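Local coordinates for protein phosphodiesterase (Salpingoeca rosetta, PDB 7D7P) that belongs to the phosphodiesterase family within the HD-domain clan and is an all-helical protein that carries zinc and magnesium ions, at residues S49-W54 and T67-R72; F56-K61 and A112-H117; T128-E133 and D246-V251; E135-L140 and K204-V209; W323-S328 and F336-I341. All blocks are in the same frame, centred on the assembly; numbering follows the deposited sequence.

Contact 1: residues S49-W54 and T67-R72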
# COMPACT_ATOMS: atom_id res chain seq x y z
N SER A 49 -4.23 32.26 15.63
CA SER A 49 -4.11 33.29 14.61
C SER A 49 -4.71 32.81 13.29
O SER A 49 -4.71 31.62 12.98
CB SER A 49 -2.65 33.67 14.41
OG SER A 49 -2.43 34.24 13.13
N SER A 50 -5.22 33.77 12.51
CA SER A 50 -5.74 33.45 11.18
C SER A 50 -4.66 32.92 10.25
O SER A 50 -4.97 32.33 9.22
CB SER A 50 -6.39 34.69 10.56
OG SER A 50 -5.45 35.74 10.40
N LEU A 51 -3.38 33.12 10.60
CA LEU A 51 -2.28 32.54 9.85
C LEU A 51 -2.21 31.02 10.00
O LEU A 51 -1.67 30.35 9.12
CB LEU A 51 -0.96 33.17 10.29
CG LEU A 51 0.32 32.81 9.54
CD1 LEU A 51 0.31 33.38 8.14
CD2 LEU A 51 1.55 33.29 10.32
N PHE A 52 -2.74 30.48 11.09
CA PHE A 52 -2.63 29.04 11.38
C PHE A 52 -3.77 28.31 10.67
O PHE A 52 -4.88 28.19 11.19
CB PHE A 52 -2.66 28.79 12.88
CG PHE A 52 -2.04 27.48 13.28
CD1 PHE A 52 -2.80 26.33 13.36
CD2 PHE A 52 -0.69 27.40 13.58
CE1 PHE A 52 -2.24 25.12 13.73
CE2 PHE A 52 -0.11 26.20 13.94
CZ PHE A 52 -0.89 25.06 14.02
N THR A 53 -3.48 27.81 9.47
CA THR A 53 -4.46 27.03 8.72
C THR A 53 -3.72 26.03 7.84
O THR A 53 -2.87 26.41 7.04
CB THR A 53 -5.37 27.93 7.87
OG1 THR A 53 -6.08 27.14 6.91
CG2 THR A 53 -4.57 29.01 7.16
N TRP A 54 -4.06 24.75 8.00
CA TRP A 54 -3.44 23.69 7.20
C TRP A 54 -3.93 23.67 5.76
O TRP A 54 -3.35 22.96 4.94
CB TRP A 54 -3.69 22.33 7.86
CG TRP A 54 -2.96 22.16 9.16
CD1 TRP A 54 -3.40 22.52 10.40
CD2 TRP A 54 -1.66 21.58 9.35
NE1 TRP A 54 -2.46 22.20 11.35
CE2 TRP A 54 -1.38 21.62 10.73
CE3 TRP A 54 -0.71 21.04 8.49
CZ2 TRP A 54 -0.19 21.14 11.27
CZ3 TRP A 54 0.47 20.56 9.02
CH2 TRP A 54 0.72 20.61 10.40
N THR A 67 4.15 38.04 0.28
CA THR A 67 5.06 38.84 1.10
C THR A 67 4.52 38.99 2.51
O THR A 67 5.25 38.82 3.49
CB THR A 67 5.27 40.21 0.46
OG1 THR A 67 5.75 40.05 -0.88
CG2 THR A 67 6.29 41.02 1.26
N ALA A 68 3.23 39.29 2.64
CA ALA A 68 2.62 39.48 3.95
C ALA A 68 2.66 38.18 4.76
O ALA A 68 2.83 38.21 5.98
CB ALA A 68 1.19 39.98 3.81
N VAL A 69 2.49 37.04 4.09
CA VAL A 69 2.54 35.76 4.79
C VAL A 69 3.93 35.52 5.37
O VAL A 69 4.07 35.12 6.53
CB VAL A 69 2.12 34.61 3.85
CG1 VAL A 69 2.40 33.27 4.50
CG2 VAL A 69 0.65 34.73 3.49
N CYS A 70 4.97 35.77 4.58
CA CYS A 70 6.33 35.55 5.05
C CYS A 70 6.66 36.46 6.22
O CYS A 70 7.25 36.02 7.22
CB CYS A 70 7.33 35.76 3.91
SG CYS A 70 7.13 34.62 2.52
N VAL A 71 6.28 37.74 6.13
CA VAL A 71 6.54 38.67 7.22
C VAL A 71 5.75 38.29 8.46
O VAL A 71 6.25 38.38 9.58
CB VAL A 71 6.22 40.11 6.76
CG1 VAL A 71 6.33 41.08 7.93
CG2 VAL A 71 7.15 40.52 5.63
N ARG A 72 4.50 37.85 8.27
CA ARG A 72 3.67 37.48 9.42
C ARG A 72 4.23 36.27 10.15
O ARG A 72 4.14 36.19 11.38
CB ARG A 72 2.23 37.21 8.96
CG ARG A 72 1.36 38.45 8.88
CD ARG A 72 -0.10 38.08 8.68
NE ARG A 72 -0.69 37.43 9.85
CZ ARG A 72 -1.93 36.97 9.90
NH1 ARG A 72 -2.73 37.07 8.84
NH2 ARG A 72 -2.39 36.39 11.00

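Contact 2: residues F56-K61 and A112-H117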
# COMPACT_ATOMS: atom_id res chain seq x y z
N PHE A 56 -3.74 26.18 3.77
CA PHE A 56 -3.05 27.25 3.05
C PHE A 56 -2.49 26.75 1.72
O PHE A 56 -1.87 25.69 1.66
CB PHE A 56 -1.94 27.84 3.92
CG PHE A 56 -1.04 28.80 3.19
CD1 PHE A 56 -1.42 30.11 2.99
CD2 PHE A 56 0.19 28.38 2.70
CE1 PHE A 56 -0.60 31.00 2.32
CE2 PHE A 56 1.02 29.26 2.03
CZ PHE A 56 0.62 30.57 1.84
N ASP A 57 -2.71 27.54 0.67
CA ASP A 57 -2.20 27.22 -0.66
C ASP A 57 -1.72 28.52 -1.30
O ASP A 57 -2.51 29.45 -1.50
CB ASP A 57 -3.27 26.56 -1.53
CG ASP A 57 -2.70 25.92 -2.78
OD1 ASP A 57 -1.50 26.10 -3.04
OD2 ASP A 57 -3.46 25.22 -3.49
N ALA A 58 -0.43 28.57 -1.64
CA ALA A 58 0.16 29.78 -2.21
C ALA A 58 -0.36 30.08 -3.62
O ALA A 58 -0.20 31.21 -4.09
CB ALA A 58 1.68 29.66 -2.24
N LEU A 59 -0.95 29.09 -4.30
CA LEU A 59 -1.46 29.34 -5.64
C LEU A 59 -2.63 30.32 -5.63
O LEU A 59 -2.86 31.01 -6.63
CB LEU A 59 -1.88 28.03 -6.30
CG LEU A 59 -0.77 27.03 -6.64
CD1 LEU A 59 -1.34 25.75 -7.23
CD2 LEU A 59 0.25 27.66 -7.58
N ASP A 60 -3.35 30.41 -4.52
CA ASP A 60 -4.50 31.29 -4.40
C ASP A 60 -4.15 32.67 -3.86
O ASP A 60 -5.06 33.49 -3.67
CB ASP A 60 -5.56 30.64 -3.49
CG ASP A 60 -5.94 29.24 -3.95
OD1 ASP A 60 -6.10 29.04 -5.18
OD2 ASP A 60 -6.08 28.35 -3.10
N LYS A 61 -2.88 32.96 -3.64
CA LYS A 61 -2.45 34.23 -3.06
C LYS A 61 -1.73 35.08 -4.11
O LYS A 61 -1.02 34.57 -4.97
CB LYS A 61 -1.53 34.01 -1.86
CG LYS A 61 -2.12 33.11 -0.79
CD LYS A 61 -3.31 33.77 -0.10
CE LYS A 61 -3.71 33.01 1.15
NZ LYS A 61 -4.72 33.76 1.94
N ALA A 112 8.32 27.68 -2.32
CA ALA A 112 9.12 28.08 -1.17
C ALA A 112 8.25 28.60 -0.04
O ALA A 112 8.46 28.26 1.13
CB ALA A 112 10.15 29.13 -1.58
N VAL A 113 7.25 29.43 -0.36
CA VAL A 113 6.36 29.96 0.67
C VAL A 113 5.53 28.84 1.28
O VAL A 113 5.27 28.84 2.49
CB VAL A 113 5.48 31.08 0.09
CG1 VAL A 113 4.53 31.63 1.15
CG2 VAL A 113 6.34 32.19 -0.50
N MET A 114 5.11 27.88 0.46
CA MET A 114 4.38 26.72 0.97
C MET A 114 5.21 25.95 1.99
O MET A 114 4.69 25.50 3.01
CB MET A 114 3.98 25.80 -0.19
CG MET A 114 2.80 26.30 -1.00
SD MET A 114 1.24 26.05 -0.13
CE MET A 114 0.81 24.38 -0.64
N VAL A 115 6.51 25.78 1.72
CA VAL A 115 7.35 25.03 2.65
C VAL A 115 7.63 25.86 3.89
O VAL A 115 7.71 25.33 5.01
CB VAL A 115 8.65 24.59 1.94
CG1 VAL A 115 9.61 23.93 2.93
CG2 VAL A 115 8.31 23.64 0.81
N LEU A 116 7.77 27.18 3.73
CA LEU A 116 7.93 28.05 4.90
C LEU A 116 6.70 27.99 5.79
O LEU A 116 6.81 27.83 7.01
CB LEU A 116 8.21 29.49 4.45
CG LEU A 116 8.07 30.52 5.58
CD1 LEU A 116 9.16 30.33 6.63
CD2 LEU A 116 8.08 31.94 5.05
N HIS A 117 5.51 28.12 5.20
CA HIS A 117 4.29 28.13 5.99
C HIS A 117 4.03 26.78 6.64
O HIS A 117 3.61 26.71 7.80
CB HIS A 117 3.10 28.54 5.12
CG HIS A 117 1.82 28.69 5.89
ND1 HIS A 117 0.94 27.65 6.08
CD2 HIS A 117 1.28 29.76 6.51
CE1 HIS A 117 -0.09 28.07 6.79
NE2 HIS A 117 0.09 29.35 7.06

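Contact 3: residues T128-E133 and D246-V251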
# COMPACT_ATOMS: atom_id res chain seq x y z
N THR A 128 7.61 23.45 20.11
CA THR A 128 7.65 24.65 20.94
C THR A 128 8.48 24.48 22.21
O THR A 128 8.94 25.48 22.77
CB THR A 128 6.24 25.10 21.32
OG1 THR A 128 5.60 24.06 22.07
CG2 THR A 128 5.42 25.40 20.08
N GLU A 129 8.68 23.25 22.68
CA GLU A 129 9.30 23.03 23.98
C GLU A 129 10.72 22.48 23.90
O GLU A 129 11.32 22.23 24.95
CB GLU A 129 8.42 22.10 24.83
CG GLU A 129 7.11 22.75 25.27
CD GLU A 129 6.61 22.23 26.60
OE1 GLU A 129 7.25 21.32 27.17
OE2 GLU A 129 5.58 22.74 27.09
N PHE A 130 11.28 22.28 22.71
CA PHE A 130 12.69 21.91 22.61
C PHE A 130 13.49 22.72 21.60
O PHE A 130 14.71 22.83 21.77
CB PHE A 130 12.85 20.41 22.31
CG PHE A 130 12.17 19.95 21.04
CD1 PHE A 130 12.78 20.11 19.81
CD2 PHE A 130 10.95 19.30 21.10
CE1 PHE A 130 12.16 19.66 18.65
CE2 PHE A 130 10.33 18.85 19.94
CZ PHE A 130 10.94 19.04 18.72
N ILE A 131 12.87 23.30 20.57
CA ILE A 131 13.62 24.10 19.61
C ILE A 131 14.11 25.38 20.28
O ILE A 131 13.42 25.96 21.13
CB ILE A 131 12.77 24.40 18.37
CG1 ILE A 131 13.67 24.85 17.21
CG2 ILE A 131 11.72 25.47 18.65
CD1 ILE A 131 12.92 25.09 15.91
N THR A 132 15.32 25.80 19.92
CA THR A 132 15.86 27.04 20.44
C THR A 132 15.48 28.21 19.54
O THR A 132 15.01 28.04 18.42
CB THR A 132 17.38 26.96 20.58
OG1 THR A 132 18.00 27.16 19.30
CG2 THR A 132 17.80 25.60 21.14
N GLU A 133 15.70 29.42 20.06
CA GLU A 133 15.36 30.63 19.31
C GLU A 133 16.18 30.73 18.03
O GLU A 133 15.66 31.09 16.97
CB GLU A 133 15.58 31.86 20.18
CG GLU A 133 14.83 33.09 19.71
CD GLU A 133 13.33 32.95 19.89
OE1 GLU A 133 12.91 32.40 20.93
OE2 GLU A 133 12.58 33.38 18.99
N ASP A 246 22.39 16.83 18.69
CA ASP A 246 22.42 16.13 17.41
C ASP A 246 21.09 15.46 17.12
O ASP A 246 20.64 15.43 15.97
CB ASP A 246 23.56 15.11 17.40
CG ASP A 246 24.92 15.75 17.18
OD1 ASP A 246 25.20 16.80 17.80
OD2 ASP A 246 25.71 15.21 16.38
N GLN A 247 20.43 14.92 18.15
CA GLN A 247 19.12 14.31 17.97
C GLN A 247 18.06 15.36 17.68
O GLN A 247 17.10 15.09 16.95
CB GLN A 247 18.75 13.50 19.21
CG GLN A 247 17.56 12.58 19.03
CD GLN A 247 17.56 11.43 20.03
OE1 GLN A 247 18.51 10.66 20.09
NE2 GLN A 247 16.49 11.33 20.81
N ARG A 248 18.20 16.57 18.24
CA ARG A 248 17.27 17.64 17.93
C ARG A 248 17.44 18.13 16.50
O ARG A 248 16.45 18.45 15.83
CB ARG A 248 17.45 18.80 18.92
CG ARG A 248 16.43 19.92 18.75
CD ARG A 248 16.53 20.94 19.88
NE ARG A 248 17.76 21.72 19.84
CZ ARG A 248 18.77 21.58 20.69
NH1 ARG A 248 18.70 20.68 21.66
NH2 ARG A 248 19.85 22.34 20.57
N LEU A 249 18.68 18.19 16.01
CA LEU A 249 18.91 18.57 14.62
C LEU A 249 18.31 17.55 13.66
O LEU A 249 17.77 17.92 12.61
CB LEU A 249 20.41 18.75 14.36
CG LEU A 249 20.80 19.14 12.93
CD1 LEU A 249 20.06 20.40 12.49
CD2 LEU A 249 22.30 19.32 12.80
N PHE A 250 18.41 16.26 14.01
CA PHE A 250 17.78 15.23 13.19
C PHE A 250 16.28 15.46 13.06
O PHE A 250 15.71 15.32 11.97
CB PHE A 250 18.07 13.85 13.78
CG PHE A 250 17.31 12.73 13.12
CD1 PHE A 250 17.73 12.21 11.91
CD2 PHE A 250 16.18 12.19 13.71
CE1 PHE A 250 17.04 11.18 11.30
CE2 PHE A 250 15.48 11.16 13.10
CZ PHE A 250 15.91 10.66 11.90
N VAL A 251 15.63 15.83 14.16
CA VAL A 251 14.19 16.09 14.14
C VAL A 251 13.87 17.29 13.26
O VAL A 251 12.89 17.27 12.50
CB VAL A 251 13.67 16.27 15.58
CG1 VAL A 251 12.25 16.83 15.57
CG2 VAL A 251 13.73 14.96 16.34

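Contact 4: residues E135-L140 and K204-V209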
# COMPACT_ATOMS: atom_id res chain seq x y z
N GLU A 135 17.63 28.21 16.37
CA GLU A 135 17.20 27.16 15.46
C GLU A 135 15.86 27.48 14.81
O GLU A 135 15.62 27.09 13.66
CB GLU A 135 17.13 25.82 16.19
CG GLU A 135 18.49 25.29 16.65
CD GLU A 135 18.37 24.21 17.71
OE1 GLU A 135 17.25 23.97 18.21
OE2 GLU A 135 19.41 23.61 18.06
N LEU A 136 14.98 28.19 15.51
CA LEU A 136 13.71 28.59 14.92
C LEU A 136 13.93 29.56 13.76
O LEU A 136 13.35 29.40 12.68
CB LEU A 136 12.81 29.22 15.98
CG LEU A 136 11.45 29.74 15.50
CD1 LEU A 136 10.61 28.61 14.93
CD2 LEU A 136 10.72 30.45 16.63
N LEU A 137 14.77 30.58 13.98
CA LEU A 137 15.11 31.50 12.90
C LEU A 137 15.78 30.76 11.74
O LEU A 137 15.51 31.06 10.57
CB LEU A 137 16.03 32.61 13.42
CG LEU A 137 16.61 33.58 12.40
CD1 LEU A 137 15.51 34.40 11.74
CD2 LEU A 137 17.65 34.49 13.06
N ALA A 138 16.63 29.78 12.05
CA ALA A 138 17.30 29.02 11.00
C ALA A 138 16.31 28.19 10.19
O ALA A 138 16.50 28.02 8.98
CB ALA A 138 18.37 28.11 11.61
N MET A 139 15.26 27.67 10.82
CA MET A 139 14.30 26.86 10.08
C MET A 139 13.48 27.71 9.12
O MET A 139 13.13 27.24 8.03
CB MET A 139 13.38 26.12 11.06
CG MET A 139 14.09 25.03 11.85
SD MET A 139 14.84 23.78 10.79
CE MET A 139 13.37 22.99 10.14
N LEU A 140 13.18 28.95 9.49
CA LEU A 140 12.45 29.84 8.60
C LEU A 140 13.28 30.20 7.37
O LEU A 140 12.77 30.21 6.25
CB LEU A 140 12.02 31.11 9.34
CG LEU A 140 11.14 30.94 10.58
CD1 LEU A 140 10.61 32.29 11.06
CD2 LEU A 140 9.99 29.98 10.30
N LYS A 204 27.04 30.09 14.10
CA LYS A 204 27.58 28.76 13.80
C LYS A 204 26.51 27.69 13.91
O LYS A 204 26.46 26.77 13.09
CB LYS A 204 28.75 28.45 14.75
CG LYS A 204 30.03 29.21 14.42
CD LYS A 204 31.17 28.80 15.34
CE LYS A 204 31.68 27.41 15.00
NZ LYS A 204 32.37 27.38 13.68
N ARG A 205 25.64 27.79 14.92
CA ARG A 205 24.55 26.82 15.04
C ARG A 205 23.50 27.05 13.95
O ARG A 205 23.00 26.08 13.35
CB ARG A 205 23.92 26.91 16.43
CG ARG A 205 22.74 25.99 16.65
CD ARG A 205 23.12 24.52 16.52
NE ARG A 205 22.01 23.64 16.85
CZ ARG A 205 22.05 22.32 16.77
NH1 ARG A 205 23.15 21.70 16.36
NH2 ARG A 205 20.98 21.60 17.10
N LEU A 206 23.17 28.31 13.67
CA LEU A 206 22.23 28.62 12.60
C LEU A 206 22.73 28.11 11.26
O LEU A 206 21.95 27.54 10.47
CB LEU A 206 21.98 30.12 12.54
CG LEU A 206 21.12 30.61 11.37
CD1 LEU A 206 19.94 31.43 11.88
CD2 LEU A 206 21.94 31.42 10.38
N ARG A 207 24.02 28.30 10.97
CA ARG A 207 24.58 27.82 9.71
C ARG A 207 24.54 26.29 9.64
O ARG A 207 24.19 25.72 8.60
CB ARG A 207 26.01 28.33 9.55
CG ARG A 207 26.74 27.81 8.32
CD ARG A 207 27.89 28.74 7.93
NE ARG A 207 28.77 28.15 6.92
CZ ARG A 207 28.51 28.14 5.62
NH1 ARG A 207 27.39 28.68 5.15
NH2 ARG A 207 29.38 27.59 4.77
N ALA A 208 24.87 25.62 10.75
CA ALA A 208 24.84 24.16 10.77
C ALA A 208 23.42 23.63 10.56
O ALA A 208 23.23 22.62 9.88
CB ALA A 208 25.42 23.64 12.08
N VAL A 209 22.43 24.30 11.15
CA VAL A 209 21.05 23.86 11.01
C VAL A 209 20.57 24.03 9.58
O VAL A 209 19.92 23.14 9.02
CB VAL A 209 20.14 24.60 12.01
CG1 VAL A 209 18.68 24.41 11.66
CG2 VAL A 209 20.42 24.13 13.43

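Contact 5: residues W323-S328 and F336-I341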
# COMPACT_ATOMS: atom_id res chain seq x y z
N TRP A 323 6.24 7.26 5.69
CA TRP A 323 6.94 8.33 6.39
C TRP A 323 6.09 8.89 7.53
O TRP A 323 6.56 9.00 8.67
CB TRP A 323 7.31 9.44 5.40
CG TRP A 323 7.97 10.64 6.03
CD1 TRP A 323 7.37 11.80 6.42
CD2 TRP A 323 9.36 10.79 6.34
NE1 TRP A 323 8.29 12.66 6.95
CE2 TRP A 323 9.53 12.06 6.91
CE3 TRP A 323 10.49 9.97 6.19
CZ2 TRP A 323 10.77 12.54 7.34
CZ3 TRP A 323 11.72 10.44 6.61
CH2 TRP A 323 11.85 11.72 7.18
N HIS A 324 4.84 9.25 7.23
CA HIS A 324 3.98 9.86 8.24
C HIS A 324 3.50 8.87 9.29
O HIS A 324 3.14 9.29 10.39
CB HIS A 324 2.79 10.54 7.56
CG HIS A 324 3.10 11.90 7.03
ND1 HIS A 324 2.79 13.06 7.71
CD2 HIS A 324 3.69 12.29 5.87
CE1 HIS A 324 3.18 14.10 7.00
NE2 HIS A 324 3.73 13.66 5.88
N GLN A 325 3.49 7.57 8.97
CA GLN A 325 3.20 6.58 9.99
C GLN A 325 4.29 6.56 11.06
O GLN A 325 4.00 6.43 12.25
CB GLN A 325 3.04 5.20 9.36
CG GLN A 325 1.70 4.99 8.67
CD GLN A 325 1.61 3.66 7.95
OE1 GLN A 325 2.59 3.18 7.38
NE2 GLN A 325 0.42 3.06 7.96
N GLN A 326 5.55 6.69 10.65
CA GLN A 326 6.63 6.80 11.63
C GLN A 326 6.62 8.16 12.31
O GLN A 326 6.90 8.27 13.51
CB GLN A 326 7.98 6.54 10.96
CG GLN A 326 8.16 5.11 10.50
CD GLN A 326 7.99 4.12 11.64
OE1 GLN A 326 8.58 4.27 12.71
NE2 GLN A 326 7.16 3.11 11.42
N LEU A 327 6.30 9.22 11.55
CA LEU A 327 6.27 10.56 12.14
C LEU A 327 5.15 10.68 13.17
O LEU A 327 5.35 11.26 14.25
CB LEU A 327 6.10 11.61 11.05
CG LEU A 327 6.19 13.07 11.49
CD1 LEU A 327 7.58 13.40 12.02
CD2 LEU A 327 5.82 14.00 10.34
N SER A 328 3.97 10.13 12.87
CA SER A 328 2.86 10.18 13.82
C SER A 328 3.11 9.32 15.05
O SER A 328 2.51 9.58 16.10
CB SER A 328 1.56 9.74 13.14
OG SER A 328 1.20 10.63 12.10
N PHE A 336 -3.36 13.45 12.52
CA PHE A 336 -4.47 13.87 11.67
C PHE A 336 -4.05 13.99 10.21
O PHE A 336 -4.91 13.92 9.32
CB PHE A 336 -5.05 15.20 12.16
CG PHE A 336 -4.11 16.37 12.03
CD1 PHE A 336 -3.21 16.66 13.03
CD2 PHE A 336 -4.13 17.17 10.90
CE1 PHE A 336 -2.34 17.74 12.92
CE2 PHE A 336 -3.27 18.25 10.77
CZ PHE A 336 -2.37 18.53 11.79
N LEU A 337 -2.75 14.17 9.95
CA LEU A 337 -2.26 14.21 8.57
C LEU A 337 -2.46 12.88 7.87
O LEU A 337 -2.61 12.85 6.64
CB LEU A 337 -0.79 14.61 8.55
CG LEU A 337 -0.47 15.99 9.14
CD1 LEU A 337 1.01 16.14 9.43
CD2 LEU A 337 -0.96 17.09 8.21
N LEU A 338 -2.45 11.77 8.61
CA LEU A 338 -2.69 10.47 8.00
C LEU A 338 -4.10 10.37 7.43
O LEU A 338 -4.31 9.69 6.42
CB LEU A 338 -2.45 9.36 9.02
CG LEU A 338 -0.98 9.05 9.35
CD1 LEU A 338 -0.87 8.08 10.51
CD2 LEU A 338 -0.27 8.50 8.12
N ASP A 339 -5.07 11.04 8.07
CA ASP A 339 -6.42 11.07 7.52
C ASP A 339 -6.50 11.92 6.26
O ASP A 339 -7.28 11.62 5.36
CB ASP A 339 -7.40 11.59 8.57
CG ASP A 339 -7.47 10.69 9.80
OD1 ASP A 339 -7.30 9.46 9.65
OD2 ASP A 339 -7.70 11.21 10.91
N THR A 340 -5.71 13.00 6.19
CA THR A 340 -5.64 13.78 4.96
C THR A 340 -4.98 12.97 3.84
O THR A 340 -5.45 12.98 2.70
CB THR A 340 -4.88 15.08 5.20
OG1 THR A 340 -5.55 15.85 6.21
CG2 THR A 340 -4.80 15.90 3.91
N ILE A 341 -3.89 12.27 4.16
CA ILE A 341 -3.21 11.45 3.17
C ILE A 341 -4.15 10.37 2.63
O ILE A 341 -4.19 10.11 1.42
CB ILE A 341 -1.93 10.84 3.77
CG1 ILE A 341 -0.86 11.93 3.95
CG2 ILE A 341 -1.40 9.70 2.92
CD1 ILE A 341 0.23 11.56 4.93

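Contact 1: residues S49-W54 and T67-R72
Arg72 reaches out from its helix to grip a turn in the preceding loop. Its NH2 donates to Ser50 OG at 3.2 Å with an N-H...O angle of 158°, and the serine oxygen sits in the guanidinium plane. NH1 adds a weak bond to the same OG at 3.4 Å, which makes the grip two-pronged and helps to set the rotation of the planar group. Ser49 OG also lies at this edge, 3.0 Å from Arg72 NH2. The strongest partner of the arginine is on its own helix: Glu76 forms a salt bridge with NH2 and also bonds to Ser49 OG, so one carboxylate serves both sides of the contact.

The turn is braced by its own bonds. Ser49 OG accepts from Leu51 N at 2.9 Å, an ST turn, within a type I beta turn that runs from Ser49 to Phe52. Leu51 then supplies the apolar half of the contact. Its CB lies over one face of the guanidinium, 3.6 Å from Arg72 NH2. With CG placed anti to the backbone N (chi1 -175°), the isobutyl group extends to the helix surface, where CD1 meets Val69 CG1 at 4.2 Å.

Here a loop is pinned to helix 63-76 by a surface arginine and a buried leucine. Leu51 also packs on Val73 and on Tyr120 of helix 109-126. Cys70 and Val71 rest on Leu94 of helix 87-99.

Contact 2: residues F56-K61 and A112-H117
Phe56 lies against His117 from its first side-chain carbon onward. CB is 3.4 Å from His117 CE1, and CG comes over the centre of the imidazole. One step further, CD2 approaches His117 ND1 at 3.5 Å. The rings form a face-to-face stack, with centroids 4.2 Å apart and planes inclined by 29°. CG of Phe56 is anti to the backbone N (chi1 171°), which carries the ring across the helix surface. CE2 then meets Met114 SD at 3.9 Å, an oblique Met-aromatic contact, and at the tip CZ touches Val113 CG1 at 4.1 Å near the ring plane.

The helix beneath, 109-126, also carries His111, one of the zinc ligands, so the loop is laid on an element of the metal-binding core.

Met114 is folded at its second and third torsions, and this turns the sulfur back toward the loop. Ala58 N, over the other face of the phenylalanine from His117, gives SD a weak hydrogen bond of 3.4 Å. Asp57 forms an Asx turn by accepting Leu59 N from above its carboxylate plane, and its OD1 also bonds to Trp274. His117 NE2 bonds to the carbonyl oxygen of Leu51, which satisfies that nitrogen.

Contact 3: residues T128-E133 and D246-V251
Phe130 and Arg248 carry most of this contact, and they meet through carbon rather than charge. Among the apolar contacts, the two side chains run past each other in opposite directions, with Phe130 CD1 3.8 Å from Arg248 CG. Farther along the ring, Phe130 CZ rests on Val251 CG1 at 4.1 Å. Phe130 holds its CG between its backbone N and carbonyl carbon (chi1 58°), a setting that swings the ring onto the helix. The methyl CG2 of Thr132 crosses the arginine at about a right angle, 3.9 Å from NH2.

The carbon-to-oxygen contacts come down to one close approach, Arg248 CD to Phe130 O at 3.2 Å.

No hydrogen bond crosses between the two segments; the polar ends of Arg248 and Thr132 find partners outside them. Arg248 NE forms a salt bridge with Glu135, NH1 bonds to the carbonyl of Leu241, and NH2 to the side chain of Asn245. This buried guanidinium is therefore tied down at all three nitrogens. Thr132 N-caps helix 133-145 through OG1 and the backbone N of Glu135.

The loop bridges helices 109-126 and 133-145 while leaning on helix 245-260. From that helix Leu249 packs on helix 200-215 and Phe250 on helix 222-234.

Contact 4: residues E135-L140 and K204-V209
Segments 135-140 and 204-209, on helices 133-145 and 200-215, run in broadly the same direction, their axes 39° apart and 8.8 Å away at the closest point, with Ala138 CA only 5.2 Å from Leu206 CA. At one end Arg205 holds Glu135 side-on, both donors converging on a single oxygen. NE lies 2.9 Å from Glu135 OE2 and meets the anti lone pair of that oxygen, facing away from OE1. NH2 approaches the same OE2 at 2.7 Å, but from 42° above the carboxylate plane. Arg205 bends at chi2 (62°), which lays the guanidinium along its own helix in the direction of Val209, with its NE and NH2 edge on Glu135. With Arg248 on the other oxygen, two arginines share this buried carboxylate and probably favour its charged state.

Helix 133-145 leads directly into His146 and Asp147, two zinc ligands, and this pairing sets it against helix 200-215 within the all-helical phosphodiesterase fold.

Beyond the salt bridge the interface is apolar. The small side chain of Ala138 is consistent with the close approach: its CB is 3.7 Å from both Leu206 CD1 and Val209 CG1. Leu206 CD1 also touches Leu137. Val209 spreads its two methyls between neighbours, CG1 meeting Met139 SD at 4.0 Å and CG2 meeting Glu135 CG at 3.9 Å. Met139 continues the packing onto Leu252 and Leu256 of helix 245-260.

Contact 5: residues W323-S328 and F336-I341
His324 and Leu338 meet because both direct CG away from their own carbonyl carbon (chi1 -82° and -75°), which sends each side chain into the groove between the helices. Ile341 adopts the same first-torsion setting and brings CD1 over a face of the imidazole. The methyl stands 3.8 Å from the centroid of the His324 ring and 24° off its normal, a CH-pi contact. Leu337 approaches the ring at its edge, with CD1 3.8 Å from His324 CE1.

Leu338 divides its methyls between successive turns of the facing helix. CD2 lies 3.7 Å from His324 CB and brushes Gln325 CG at about a right angle, whereas CD1 reaches Ser328 OG at 3.6 Å.

The two helices, 305-330 and 336-359, pack nearly antiparallel across a short connection as a helical hairpin, the axes of the two segments coming within 9.8 Å. Thr258 and Ile265 extend the surroundings of His324.

No hydrogen bond joins the two segments. Their cohesion comes from dispersion and the CH-pi contact, which suggests that fit counts for more here than polar direction, and the histidine takes part chiefly through one ring face and the edge at CE1 and ND1.

Overall arrangement
Along the chain, contacts 1 and 2 interlock, since their segments alternate; contact 3 follows and encloses contact 4 in sequence, and contact 5 comes last. In space there are two close pairs. Contacts 1 and 2, with centres 9 Å apart, join through Leu51 and His117. Contacts 3 and 4, 10 Å apart, join where Glu135 links Arg248 to Arg205. Contact 2 touches contact 4 through Leu116 and Leu140, on the consecutive helices 109-126 and 133-145. Contact 5 lies 23 Å from contact 1 between centres, yet Phe336 and Leu337 pack on Trp54. The loop between helices 43-47 and 63-76 thereby touches both early and late helices of one all-helical, zinc-containing fold.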